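Local coordinates for protein 6-phospho-alpha-glucosidase (Merdibacter massiliensis, PDB 6VC6) that hydrolyses 6-phospho-alpha-glucosides, binding NAD and manganese, probably by the redox-assisted mechanism of family 4 glycoside hydrolases, at residues V24-Q27 against N28-P31; Y245-V248 against Q249-E253; I376-F379 against Y380-L383; G346-A349 against N350-D353; A327-A331 against Y332-T336. All blocks are in the same frame, centred on the assembly; numbering follows the deposited sequence.

Contact 1: V24-Q27 against N28-P31; sequences VRLQ and NEFP
N28 follows Q27 where helix 16-25 gives out, and a water ties it back to the last helical turn. The backbone N of N28 donates to this water over 2.8 Å, and the water donates to the carbonyl O of R25, also at 2.8 Å. E29 comes next. Its CG lies anti to the carbonyl carbon (chi1 -61°) and the extended chain beyond brings OE1 to 3.6 Å from CD2 of L26, an apolar branch against a carboxylate oxygen. That carboxylate also has the like-charged E328 of helix 318-331 close by. F30 supplies the direct polar tie: its backbone N reaches the O of L26 at 2.9 Å, an i to i+4 bond bent to 143° at the hydrogen. The F30 ring leads off to A327 and E328. P31 contributes little more than its CA, 3.8 Å from the O of Q27. With an alanine in place of L26, CD2 is gone, which would probably leave the carboxylate end of E29 without the methyl beside it and open a gap toward I324. The turn joins helix 16-25 to strand 32-38, which is parallel to strand 4-9, as in the first beta-alpha-beta crossover of a Rossmann-type NAD-binding domain.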
loop_
_atom_site.group_PDB
_atom_site.type_symbol
_atom_site.label_atom_id
_atom_site.label_comp_id
_atom_site.label_asym_id
_atom_site.label_seq_id
_atom_site.Cartn_x
_atom_site.Cartn_y
_atom_site.Cartn_z
ATOM N N VAL A 24 9.763 -17.963 7.837
ATOM C CA VAL A 24 10.398 -18.888 8.768
ATOM C C VAL A 24 9.707 -18.840 10.126
ATOM O O VAL A 24 9.491 -19.876 10.767
ATOM C CB VAL A 24 11.901 -18.572 8.883
ATOM C CG1 VAL A 24 12.516 -19.297 10.070
ATOM C CG2 VAL A 24 12.621 -18.937 7.593
ATOM N N ARG A 25 9.345 -17.640 10.584
ATOM C CA ARG A 25 8.748 -17.501 11.910
ATOM C C ARG A 25 7.339 -18.081 11.946
ATOM O O ARG A 25 7.001 -18.858 12.846
ATOM C CB ARG A 25 8.745 -16.032 12.331
ATOM C CG ARG A 25 10.096 -15.532 12.805
ATOM C CD ARG A 25 10.241 -14.037 12.600
ATOM N NE ARG A 25 11.606 -13.587 12.857
ATOM C CZ ARG A 25 12.105 -12.435 12.426
ATOM N NH1 ARG A 25 11.349 -11.608 11.715
ATOM N NH2 ARG A 25 13.359 -12.106 12.706
ATOM N N LEU A 26 6.502 -17.714 10.974
ATOM C CA LEU A 26 5.157 -18.264 10.848
ATOM C C LEU A 26 5.137 -19.582 10.081
ATOM O O LEU A 26 4.157 -19.877 9.381
ATOM C CB LEU A 26 4.232 -17.241 10.188
ATOM C CG LEU A 26 4.422 -15.794 10.655
ATOM C CD1 LEU A 26 3.514 -14.850 9.882
ATOM C CD2 LEU A 26 4.183 -15.668 12.153
ATOM N N GLN A 27 6.199 -20.386 10.201
ATOM C CA GLN A 27 6.286 -21.645 9.469
ATOM C C GLN A 27 5.167 -22.601 9.867
ATOM O O GLN A 27 4.659 -23.357 9.031
ATOM C CB GLN A 27 7.655 -22.280 9.714
ATOM C CG GLN A 27 7.903 -23.602 9.010
ATOM C CD GLN A 27 9.288 -24.147 9.306
ATOM O OE1 GLN A 27 10.131 -23.451 9.872
ATOM N NE2 GLN A 27 9.528 -25.398 8.929
ATOM N N ASN A 28 4.767 -22.580 11.140
ATOM C CA ASN A 28 3.698 -23.459 11.598
ATOM C C ASN A 28 2.318 -22.876 11.318
ATOM O O ASN A 28 1.354 -23.632 11.150
ATOM C CB ASN A 28 3.857 -23.747 13.092
ATOM C CG ASN A 28 5.103 -24.557 13.398
ATOM O OD1 ASN A 28 5.597 -25.301 12.551
ATOM N ND2 ASN A 28 5.621 -24.413 14.613
ATOM N N GLU A 29 2.201 -21.548 11.264
ATOM C CA GLU A 29 0.922 -20.925 10.944
ATOM C C GLU A 29 0.605 -21.000 9.457
ATOM O O GLU A 29 -0.570 -21.086 9.081
ATOM C CB GLU A 29 0.918 -19.461 11.387
ATOM C CG GLU A 29 1.101 -19.239 12.876
ATOM C CD GLU A 29 0.956 -17.777 13.257
ATOM O OE1 GLU A 29 0.859 -16.933 12.342
ATOM O OE2 GLU A 29 0.941 -17.474 14.468
ATOM N N PHE A 30 1.626 -20.968 8.605
ATOM C CA PHE A 30 1.451 -20.888 7.155
ATOM C C PHE A 30 2.388 -21.888 6.497
ATOM O O PHE A 30 3.498 -21.543 6.072
ATOM C CB PHE A 30 1.713 -19.465 6.656
ATOM C CG PHE A 30 1.337 -19.240 5.221
ATOM C CD1 PHE A 30 0.023 -19.377 4.803
ATOM C CD2 PHE A 30 2.296 -18.876 4.291
ATOM C CE1 PHE A 30 -0.324 -19.164 3.482
ATOM C CE2 PHE A 30 1.957 -18.663 2.970
ATOM C CZ PHE A 30 0.645 -18.806 2.564
ATOM N N PRO A 31 1.971 -23.151 6.394
ATOM C CA PRO A 31 2.855 -24.186 5.835
ATOM C C PRO A 31 3.009 -24.018 4.330
ATOM O O PRO A 31 2.024 -23.996 3.590
ATOM C CB PRO A 31 2.138 -25.494 6.190
ATOM C CG PRO A 31 0.698 -25.110 6.287
ATOM C CD PRO A 31 0.669 -23.698 6.812
HETATM O O HOH W 1 4.927 -20.669 13.174
#

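Contact 2: Y245-V248 against Q249-E253; sequences YGFV and QTMME
M252 and V248 share the shortest hydrogen bond here, from the backbone N of M252 to the O of V248 at 2.9 Å. One residue back, the N of M251 donates to the O of F247 over 3.2 Å; it lies in the carbonyl plane and is the straightest of the set, 164° at the hydrogen. Both are i to i+4 bonds and mark the first turn of helix 248-254. The third is different: Q249 N reaches only three residues back, to the O of G246 at 3.2 Å, and stands 48° out of that carbonyl plane, evidence of a tighter turn at the junction. Packing follows the backbone. Selenomethionine M251 has CG anti to its amide nitrogen (chi1 -155°), and its bent chain carries the methyl CE back to 4.0 Å from CG1 of V248. The F247 ring receives CB of T250 over one face, 4.2 Å above the plane and toward the rim. Selenomethionine M252 lays CG against the O of V248 at 3.2 Å before leading off to L259 and P260. Farther out, F247 meets Y269 edge-to-face and has K273 as a cation-pi partner. The whole is a helix-helix junction, where helix 239-246 passes into helix 248-254; the V248 side chain lies about 12 Å from the bound alpha-D-glucose 6-phosphate.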
loop_
_atom_site.group_PDB
_atom_site.type_symbol
_atom_site.label_atom_id
_atom_site.label_comp_id
_atom_site.label_asym_id
_atom_site.label_seq_id
_atom_site.Cartn_x
_atom_site.Cartn_y
_atom_site.Cartn_z
ATOM N N TYR A 245 3.357 10.983 12.068
ATOM C CA TYR A 245 2.513 10.436 13.126
ATOM C C TYR A 245 2.228 11.478 14.201
ATOM O O TYR A 245 1.112 11.542 14.731
ATOM C CB TYR A 245 3.173 9.202 13.738
ATOM C CG TYR A 245 2.812 7.910 13.043
ATOM C CD1 TYR A 245 1.821 7.080 13.550
ATOM C CD2 TYR A 245 3.461 7.521 11.879
ATOM C CE1 TYR A 245 1.487 5.899 12.919
ATOM C CE2 TYR A 245 3.133 6.342 11.239
ATOM C CZ TYR A 245 2.147 5.535 11.763
ATOM O OH TYR A 245 1.816 4.359 11.130
ATOM N N GLY A 246 3.223 12.302 14.537
ATOM C CA GLY A 246 3.014 13.329 15.542
ATOM C C GLY A 246 2.016 14.387 15.121
ATOM O O GLY A 246 1.364 15.002 15.969
ATOM N N PHE A 247 1.874 14.609 13.812
ATOM C CA PHE A 247 0.951 15.612 13.294
ATOM C C PHE A 247 -0.510 15.263 13.549
ATOM O O PHE A 247 -1.371 16.136 13.397
ATOM C CB PHE A 247 1.189 15.805 11.796
ATOM C CG PHE A 247 0.529 17.028 11.229
ATOM C CD1 PHE A 247 1.041 18.290 11.482
ATOM C CD2 PHE A 247 -0.602 16.915 10.436
ATOM C CE1 PHE A 247 0.436 19.417 10.959
ATOM C CE2 PHE A 247 -1.210 18.038 9.911
ATOM C CZ PHE A 247 -0.692 19.290 10.171
ATOM N N VAL A 248 -0.810 14.017 13.930
ATOM C CA VAL A 248 -2.203 13.667 14.191
ATOM C C VAL A 248 -2.733 14.427 15.402
ATOM O O VAL A 248 -3.933 14.718 15.487
ATOM C CB VAL A 248 -2.339 12.140 14.367
ATOM C CG1 VAL A 248 -1.911 11.405 13.105
ATOM C CG2 VAL A 248 -1.515 11.673 15.555
ATOM N N GLN A 249 -1.856 14.841 16.323
ATOM C CA GLN A 249 -2.293 15.653 17.454
ATOM C C GLN A 249 -2.931 16.956 16.986
ATOM O O GLN A 249 -3.977 17.365 17.504
ATOM C CB GLN A 249 -1.112 15.935 18.382
ATOM C CG GLN A 249 -1.487 16.651 19.670
ATOM C CD GLN A 249 -0.288 16.918 20.560
ATOM O OE1 GLN A 249 0.761 17.360 20.092
ATOM N NE2 GLN A 249 -0.438 16.649 21.851
ATOM N N THR A 250 -2.316 17.622 16.007
ATOM C CA THR A 250 -2.901 18.839 15.451
ATOM C C THR A 250 -4.221 18.537 14.753
ATOM O O THR A 250 -5.214 19.252 14.936
ATOM C CB THR A 250 -1.919 19.495 14.478
ATOM O OG1 THR A 250 -0.763 19.951 15.192
ATOM C CG2 THR A 250 -2.570 20.676 13.771
HETATM N N MSE A 251 -4.249 17.475 13.955
HETATM C CA MSE A 251 -5.423 17.100 13.176
HETATM C C MSE A 251 -6.628 16.793 14.061
HETATM O O MSE A 251 -7.764 17.121 13.716
HETATM C CB MSE A 251 -5.095 15.891 12.297
HETATM C CG MSE A 251 -5.956 15.751 11.054
HETATM SE SE MSE A 251 -4.952 15.013 9.547
HETATM C CE MSE A 251 -3.731 13.847 10.518
HETATM N N MSE A 252 -6.372 16.169 15.206
HETATM C CA MSE A 252 -7.441 15.758 16.111
HETATM C C MSE A 252 -7.959 16.918 16.956
HETATM O O MSE A 252 -9.025 16.824 17.560
HETATM C CB MSE A 252 -6.965 14.623 17.016
HETATM C CG MSE A 252 -6.735 13.314 16.281
HETATM SE SE MSE A 252 -7.319 11.770 17.314
HETATM C CE MSE A 252 -9.241 11.930 17.038
ATOM N N GLU A 253 -7.196 18.007 17.003
ATOM C CA GLU A 253 -7.675 19.212 17.668
ATOM C C GLU A 253 -8.500 20.086 16.733
ATOM O O GLU A 253 -9.466 20.721 17.177
ATOM C CB GLU A 253 -6.493 20.006 18.238
ATOM C CG GLU A 253 -6.706 21.510 18.332
ATOM C CD GLU A 253 -5.455 22.245 18.775
ATOM O OE1 GLU A 253 -4.351 21.675 18.652
ATOM O OE2 GLU A 253 -5.579 23.397 19.242
#

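Contact 3: I376-F379 against Y380-L383; sequences IPQF and YLGL
The first turn of helix 378-400 is built here, with P377 at the N-cap, and I376 just before it touches L381 across the turn. CD1 of I376 stands 4.1 Å from CD1 of L381, residues N' and N4 of the helix start. The backbone closes the turn: L381 N donates to the O of P377 at 3.0 Å in the carbonyl plane, and G382 N to the O of Q378 at 3.0 Å, whereas the bond from L383 N to the O of F379 is weak. Two aromatic rings carry the side-chain contact. F379, with CG anti to the amide nitrogen (chi1 173°), turns its edge to the face of Y380 in a T-shaped stack, centroids 5.2 Å apart and planes at 73°; CD2 sits over the centre of the Y380 ring. L383 CD1 lies over one face of the F379 ring, a CH-pi contact 4.1 Å from the centroid. P377 meets the Y380 ring differently, at its edge and near its plane, CB 3.7 Å from CD2. Replacing Y380 by an alanine would probably leave F379 without the face it abuts and open a gap between P377, W203 and F258, the latter two also packing on this ring. The pairing of I376 with L381 is that of a hydrophobic staple at a helix N-terminus; P377 fills the N-cap position without a capping side chain.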
loop_
_atom_site.group_PDB
_atom_site.type_symbol
_atom_site.label_atom_id
_atom_site.label_comp_id
_atom_site.label_asym_id
_atom_site.label_seq_id
_atom_site.Cartn_x
_atom_site.Cartn_y
_atom_site.Cartn_z
ATOM N N ILE A 376 -22.094 8.514 4.990
ATOM C CA ILE A 376 -21.018 9.217 5.683
ATOM C C ILE A 376 -21.381 10.695 5.763
ATOM O O ILE A 376 -22.149 11.186 4.922
ATOM C CB ILE A 376 -19.668 9.002 4.981
ATOM C CG1 ILE A 376 -19.762 9.382 3.502
ATOM C CG2 ILE A 376 -19.217 7.557 5.135
ATOM C CD1 ILE A 376 -18.438 9.317 2.773
ATOM N N PRO A 377 -20.874 11.436 6.750
ATOM C CA PRO A 377 -21.232 12.855 6.871
ATOM C C PRO A 377 -20.821 13.661 5.646
ATOM O O PRO A 377 -19.989 13.245 4.836
ATOM C CB PRO A 377 -20.466 13.309 8.120
ATOM C CG PRO A 377 -20.276 12.058 8.913
ATOM C CD PRO A 377 -20.077 10.969 7.898
ATOM N N GLN A 378 -21.424 14.848 5.530
ATOM C CA GLN A 378 -21.268 15.659 4.325
ATOM C C GLN A 378 -19.826 16.118 4.135
ATOM O O GLN A 378 -19.328 16.165 3.004
ATOM C CB GLN A 378 -22.208 16.863 4.388
ATOM C CG GLN A 378 -22.349 17.614 3.076
ATOM C CD GLN A 378 -23.340 16.961 2.134
ATOM O OE1 GLN A 378 -24.446 16.596 2.533
ATOM N NE2 GLN A 378 -22.948 16.812 0.874
ATOM N N PHE A 379 -19.144 16.471 5.228
ATOM C CA PHE A 379 -17.772 16.960 5.122
ATOM C C PHE A 379 -16.856 15.912 4.504
ATOM O O PHE A 379 -16.024 16.228 3.645
ATOM C CB PHE A 379 -17.261 17.375 6.503
ATOM C CG PHE A 379 -15.807 17.748 6.528
ATOM C CD1 PHE A 379 -15.346 18.850 5.825
ATOM C CD2 PHE A 379 -14.900 17.002 7.264
ATOM C CE1 PHE A 379 -14.008 19.196 5.849
ATOM C CE2 PHE A 379 -13.561 17.344 7.294
ATOM C CZ PHE A 379 -13.114 18.443 6.586
ATOM N N TYR A 380 -17.001 14.654 4.921
ATOM C CA TYR A 380 -16.163 13.587 4.391
ATOM C C TYR A 380 -16.631 13.122 3.020
ATOM O O TYR A 380 -15.819 12.636 2.226
ATOM C CB TYR A 380 -16.132 12.417 5.375
ATOM C CG TYR A 380 -15.814 12.846 6.790
ATOM C CD1 TYR A 380 -14.501 12.892 7.242
ATOM C CD2 TYR A 380 -16.823 13.219 7.669
ATOM C CE1 TYR A 380 -14.203 13.290 8.531
ATOM C CE2 TYR A 380 -16.535 13.622 8.959
ATOM C CZ TYR A 380 -15.223 13.654 9.386
ATOM O OH TYR A 380 -14.932 14.052 10.670
ATOM N N LEU A 381 -17.925 13.263 2.723
ATOM C CA LEU A 381 -18.411 12.942 1.386
ATOM C C LEU A 381 -17.782 13.857 0.343
ATOM O O LEU A 381 -17.388 13.403 -0.736
ATOM C CB LEU A 381 -19.935 13.044 1.338
ATOM C CG LEU A 381 -20.582 12.703 -0.006
ATOM C CD1 LEU A 381 -20.507 11.209 -0.268
ATOM C CD2 LEU A 381 -22.022 13.188 -0.058
ATOM N N GLY A 382 -17.674 15.151 0.652
ATOM C CA GLY A 382 -17.063 16.074 -0.289
ATOM C C GLY A 382 -15.597 15.770 -0.537
ATOM O O GLY A 382 -15.115 15.874 -1.667
ATOM N N LEU A 383 -14.873 15.381 0.514
ATOM C CA LEU A 383 -13.454 15.072 0.363
ATOM C C LEU A 383 -13.249 13.811 -0.469
ATOM O O LEU A 383 -12.409 13.783 -1.376
ATOM C CB LEU A 383 -12.801 14.918 1.737
ATOM C CG LEU A 383 -12.596 16.188 2.566
ATOM C CD1 LEU A 383 -12.208 15.836 3.995
ATOM C CD2 LEU A 383 -11.547 17.084 1.929
#

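Contact 4: G346-A349 against N350-D353; sequences GAIA and NMQD
I348 and M351 meet through both backbone and side chains. The N of M351 donates to the O of I348 over 3.3 Å, fairly straight at the hydrogen (163°), although the donor stands 53° out of the carbonyl plane. The two side chains also lie side by side and point the same way, with CG2 of I348 4.0 Å from SE of selenomethionine M351. That same CG2 is 3.8 Å from OD1 of N350. A water bridges G346 to M351 and D353: it donates to the O of M351 at 2.9 Å, accepts a weak bond from the N of G346, and donates to OD2 of D353, where the modelled 2.4 Å is doubtfully short. Residues I348 to M351 thus form a type I beta turn in the connection between antiparallel neighbours 336-343 and 356-364. G346 has a positive phi, at which a side chain would press on the carbonyl O of the residue before. With CG between its backbone N and carbonyl carbon (chi1 49°), N350 keeps OD1 beside I348, while its ND2 donates to the O of I376 outside the turn. In the next shell, N344 positions both arms of the loop, its OD1 hydrogen-bonded to the N of I348 and its ND2 to the O of Q352. L381 and V385 of helix 378-400 pack against M351.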
loop_
_atom_site.group_PDB
_atom_site.type_symbol
_atom_site.label_atom_id
_atom_site.label_comp_id
_atom_site.label_asym_id
_atom_site.label_seq_id
_atom_site.Cartn_x
_atom_site.Cartn_y
_atom_site.Cartn_z
ATOM N N GLY A 346 -22.851 0.078 -2.312
ATOM C CA GLY A 346 -23.766 0.293 -1.215
ATOM C C GLY A 346 -23.134 0.278 0.162
ATOM O O GLY A 346 -23.764 0.748 1.117
ATOM N N ALA A 347 -21.915 -0.251 0.292
ATOM C CA ALA A 347 -21.265 -0.296 1.600
ATOM C C ALA A 347 -21.076 1.105 2.168
ATOM O O ALA A 347 -21.268 1.329 3.369
ATOM C CB ALA A 347 -19.931 -1.030 1.493
ATOM N N ILE A 348 -20.693 2.057 1.325
ATOM C CA ILE A 348 -20.812 3.477 1.629
ATOM C C ILE A 348 -22.021 3.976 0.848
ATOM O O ILE A 348 -21.976 4.087 -0.382
ATOM C CB ILE A 348 -19.537 4.252 1.272
ATOM C CG1 ILE A 348 -18.332 3.650 2.000
ATOM C CG2 ILE A 348 -19.692 5.723 1.629
ATOM C CD1 ILE A 348 -17.054 4.449 1.841
ATOM N N ALA A 349 -23.107 4.275 1.565
ATOM C CA ALA A 349 -24.420 4.353 0.931
ATOM C C ALA A 349 -24.560 5.554 0.002
ATOM O O ALA A 349 -25.264 5.463 -1.010
ATOM C CB ALA A 349 -25.514 4.378 1.999
ATOM N N ASN A 350 -23.917 6.680 0.315
ATOM C CA ASN A 350 -24.067 7.887 -0.488
ATOM C C ASN A 350 -22.889 8.122 -1.430
ATOM O O ASN A 350 -22.658 9.261 -1.850
ATOM C CB ASN A 350 -24.283 9.105 0.413
ATOM C CG ASN A 350 -23.276 9.187 1.541
ATOM O OD1 ASN A 350 -22.512 8.252 1.779
ATOM N ND2 ASN A 350 -23.277 10.311 2.250
HETATM N N MSE A 351 -22.147 7.074 -1.773
HETATM C CA MSE A 351 -21.131 7.163 -2.816
HETATM C C MSE A 351 -21.466 6.174 -3.929
HETATM O O MSE A 351 -22.250 5.246 -3.722
HETATM C CB MSE A 351 -19.734 6.898 -2.249
HETATM C CG MSE A 351 -19.085 8.130 -1.630
HETATM SE SE MSE A 351 -17.322 7.801 -0.857
HETATM C CE MSE A 351 -16.345 7.377 -2.491
ATOM N N GLN A 352 -20.877 6.378 -5.107
ATOM C CA GLN A 352 -21.242 5.586 -6.273
ATOM C C GLN A 352 -20.875 4.116 -6.076
ATOM O O GLN A 352 -19.999 3.764 -5.281
ATOM C CB GLN A 352 -20.565 6.134 -7.530
ATOM C CG GLN A 352 -19.055 6.244 -7.436
ATOM C CD GLN A 352 -18.486 7.252 -8.416
ATOM O OE1 GLN A 352 -18.319 8.426 -8.088
ATOM N NE2 GLN A 352 -18.191 6.796 -9.628
ATOM N N ASP A 353 -21.566 3.254 -6.828
ATOM C CA ASP A 353 -21.417 1.814 -6.649
ATOM C C ASP A 353 -20.013 1.341 -7.011
ATOM O O ASP A 353 -19.438 0.494 -6.317
ATOM C CB ASP A 353 -22.454 1.068 -7.491
ATOM C CG ASP A 353 -23.850 1.138 -6.902
ATOM O OD1 ASP A 353 -24.810 0.768 -7.609
ATOM O OD2 ASP A 353 -23.989 1.561 -5.735
HETATM O O HOH W 2 -23.366 2.611 -3.617
#

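Contact 5: A327-A331 against Y332-T336; sequences AEAIA and YNKNT
E328 and Y332 hold the last regular backbone bond of helix 318-331: the N of Y332 donates to the O of E328 at 3.0 Å. Two further bonds finish the helix. K334 N reaches the O of A329 over 3.0 Å, in the carbonyl plane and on a lone pair, and N333 N makes a weak bond to the O of I330 at 3.3 Å. With N333 at positive phi (54°), this pair defines a Schellman motif in which N333 is the C-prime residue; its side-chain OD1 accepts from the N of I365, beyond the turn. Of ionic contacts there is one, a salt bridge between K334 NZ and E328 OE2 at 3.1 Å, weak as a hydrogen bond. K334 reaches it with CG anti to the carbonyl carbon (chi1 -68°) and every later torsion extended, so that the aliphatic chain runs back along the helix end. Apolar contacts accompany this path: CD of K334 lies 3.7 Å from CA of A329. In addition, K334 CB is 4.1 Å from A329 CB, the apolar contact often seen beside a Schellman turn. A329 CB also meets OG1 of T336 at 3.3 Å. The Y332 ring leans obliquely by the O of E328, CD2 3.5 Å away. Because E328 is buried and its OE1 lies near the like-charged E29, the ammonium of K334 probably offsets part of that negative charge, and E328 or E29 may have a raised pKa.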
loop_
_atom_site.group_PDB
_atom_site.type_symbol
_atom_site.label_atom_id
_atom_site.label_comp_id
_atom_site.label_asym_id
_atom_site.label_seq_id
_atom_site.Cartn_x
_atom_site.Cartn_y
_atom_site.Cartn_z
ATOM N N ALA A 327 -3.186 -14.126 3.991
ATOM C CA ALA A 327 -3.175 -15.400 3.282
ATOM C C ALA A 327 -3.668 -16.534 4.173
ATOM O O ALA A 327 -4.324 -17.466 3.694
ATOM C CB ALA A 327 -1.771 -15.699 2.758
ATOM N N GLU A 328 -3.362 -16.470 5.471
ATOM C CA GLU A 328 -3.855 -17.482 6.402
ATOM C C GLU A 328 -5.372 -17.420 6.523
ATOM O O GLU A 328 -6.052 -18.450 6.460
ATOM C CB GLU A 328 -3.204 -17.300 7.773
ATOM C CG GLU A 328 -1.724 -17.627 7.821
ATOM C CD GLU A 328 -1.118 -17.343 9.180
ATOM O OE1 GLU A 328 0.100 -17.076 9.248
ATOM O OE2 GLU A 328 -1.863 -17.383 10.182
ATOM N N ALA A 329 -5.917 -16.214 6.705
ATOM C CA ALA A 329 -7.365 -16.061 6.814
ATOM C C ALA A 329 -8.073 -16.528 5.551
ATOM O O ALA A 329 -9.184 -17.064 5.624
ATOM C CB ALA A 329 -7.717 -14.603 7.113
ATOM N N ILE A 330 -7.448 -16.339 4.388
ATOM C CA ILE A 330 -8.045 -16.800 3.140
ATOM C C ILE A 330 -7.951 -18.317 3.034
ATOM O O ILE A 330 -8.952 -19.003 2.802
ATOM C CB ILE A 330 -7.375 -16.110 1.939
ATOM C CG1 ILE A 330 -7.776 -14.635 1.875
ATOM C CG2 ILE A 330 -7.735 -16.822 0.643
ATOM C CD1 ILE A 330 -7.015 -13.845 0.835
ATOM N N ALA A 331 -6.744 -18.862 3.213
ATOM C CA ALA A 331 -6.521 -20.284 2.974
ATOM C C ALA A 331 -7.291 -21.162 3.951
ATOM O O ALA A 331 -7.684 -22.280 3.596
ATOM C CB ALA A 331 -5.027 -20.599 3.048
ATOM N N TYR A 332 -7.518 -20.688 5.174
ATOM C CA TYR A 332 -8.185 -21.481 6.198
ATOM C C TYR A 332 -9.597 -20.993 6.498
ATOM O O TYR A 332 -10.217 -21.480 7.450
ATOM C CB TYR A 332 -7.344 -21.500 7.477
ATOM C CG TYR A 332 -6.047 -22.260 7.319
ATOM C CD1 TYR A 332 -6.050 -23.623 7.053
ATOM C CD2 TYR A 332 -4.822 -21.616 7.425
ATOM C CE1 TYR A 332 -4.869 -24.325 6.901
ATOM C CE2 TYR A 332 -3.635 -22.309 7.276
ATOM C CZ TYR A 332 -3.665 -23.663 7.014
ATOM O OH TYR A 332 -2.490 -24.362 6.864
ATOM N N ASN A 333 -10.118 -20.054 5.707
ATOM C CA ASN A 333 -11.495 -19.573 5.835
ATOM C C ASN A 333 -11.781 -19.092 7.257
ATOM O O ASN A 333 -12.781 -19.456 7.878
ATOM C CB ASN A 333 -12.490 -20.656 5.409
ATOM C CG ASN A 333 -13.866 -20.097 5.104
ATOM O OD1 ASN A 333 -14.000 -19.075 4.432
ATOM N ND2 ASN A 333 -14.899 -20.768 5.602
ATOM N N LYS A 334 -10.876 -18.259 7.774
ATOM C CA LYS A 334 -10.989 -17.815 9.160
ATOM C C LYS A 334 -12.143 -16.843 9.355
ATOM O O LYS A 334 -12.709 -16.772 10.453
ATOM C CB LYS A 334 -9.681 -17.169 9.612
ATOM C CG LYS A 334 -8.517 -18.135 9.740
ATOM C CD LYS A 334 -7.277 -17.422 10.252
ATOM C CE LYS A 334 -6.115 -18.383 10.427
ATOM N NZ LYS A 334 -4.879 -17.676 10.862
ATOM N N ASN A 335 -12.505 -16.091 8.313
ATOM C CA ASN A 335 -13.502 -15.025 8.409
ATOM C C ASN A 335 -13.124 -14.002 9.479
ATOM O O ASN A 335 -13.990 -13.436 10.149
ATOM C CB ASN A 335 -14.903 -15.587 8.664
ATOM C CG ASN A 335 -15.452 -16.340 7.467
ATOM O OD1 ASN A 335 -15.320 -15.895 6.327
ATOM N ND2 ASN A 335 -16.064 -17.491 7.720
ATOM N N THR A 336 -11.825 -13.770 9.646
ATOM C CA THR A 336 -11.334 -12.749 10.556
ATOM C C THR A 336 -11.445 -11.372 9.909
ATOM O O THR A 336 -11.619 -11.239 8.695
ATOM C CB THR A 336 -9.884 -13.031 10.956
ATOM O OG1 THR A 336 -9.173 -13.568 9.834
ATOM C CG2 THR A 336 -9.832 -14.027 12.105
#

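In the fold
All five contacts are local, with their centres about 20 to 23 Å from the chain centre, and each mixes buried with more exposed residues. Contacts 1 and 5 touch, 14 Å between centres, and both lie where a helix leaves for a strand: one is held by water and backbone, the other by a Schellman turn with a salt bridge, and E29 faces E328 between them. Contacts 3 and 4 also touch, 12 Å between centres; N350 donates to I376 and L381 packs on the loop, joining a helix start to a strand connection. Contact 2, a helix junction with selenomethionine packing, stands apart, its nearest atoms about 8 Å from contact 3, which alone has an aromatic pair across its segments.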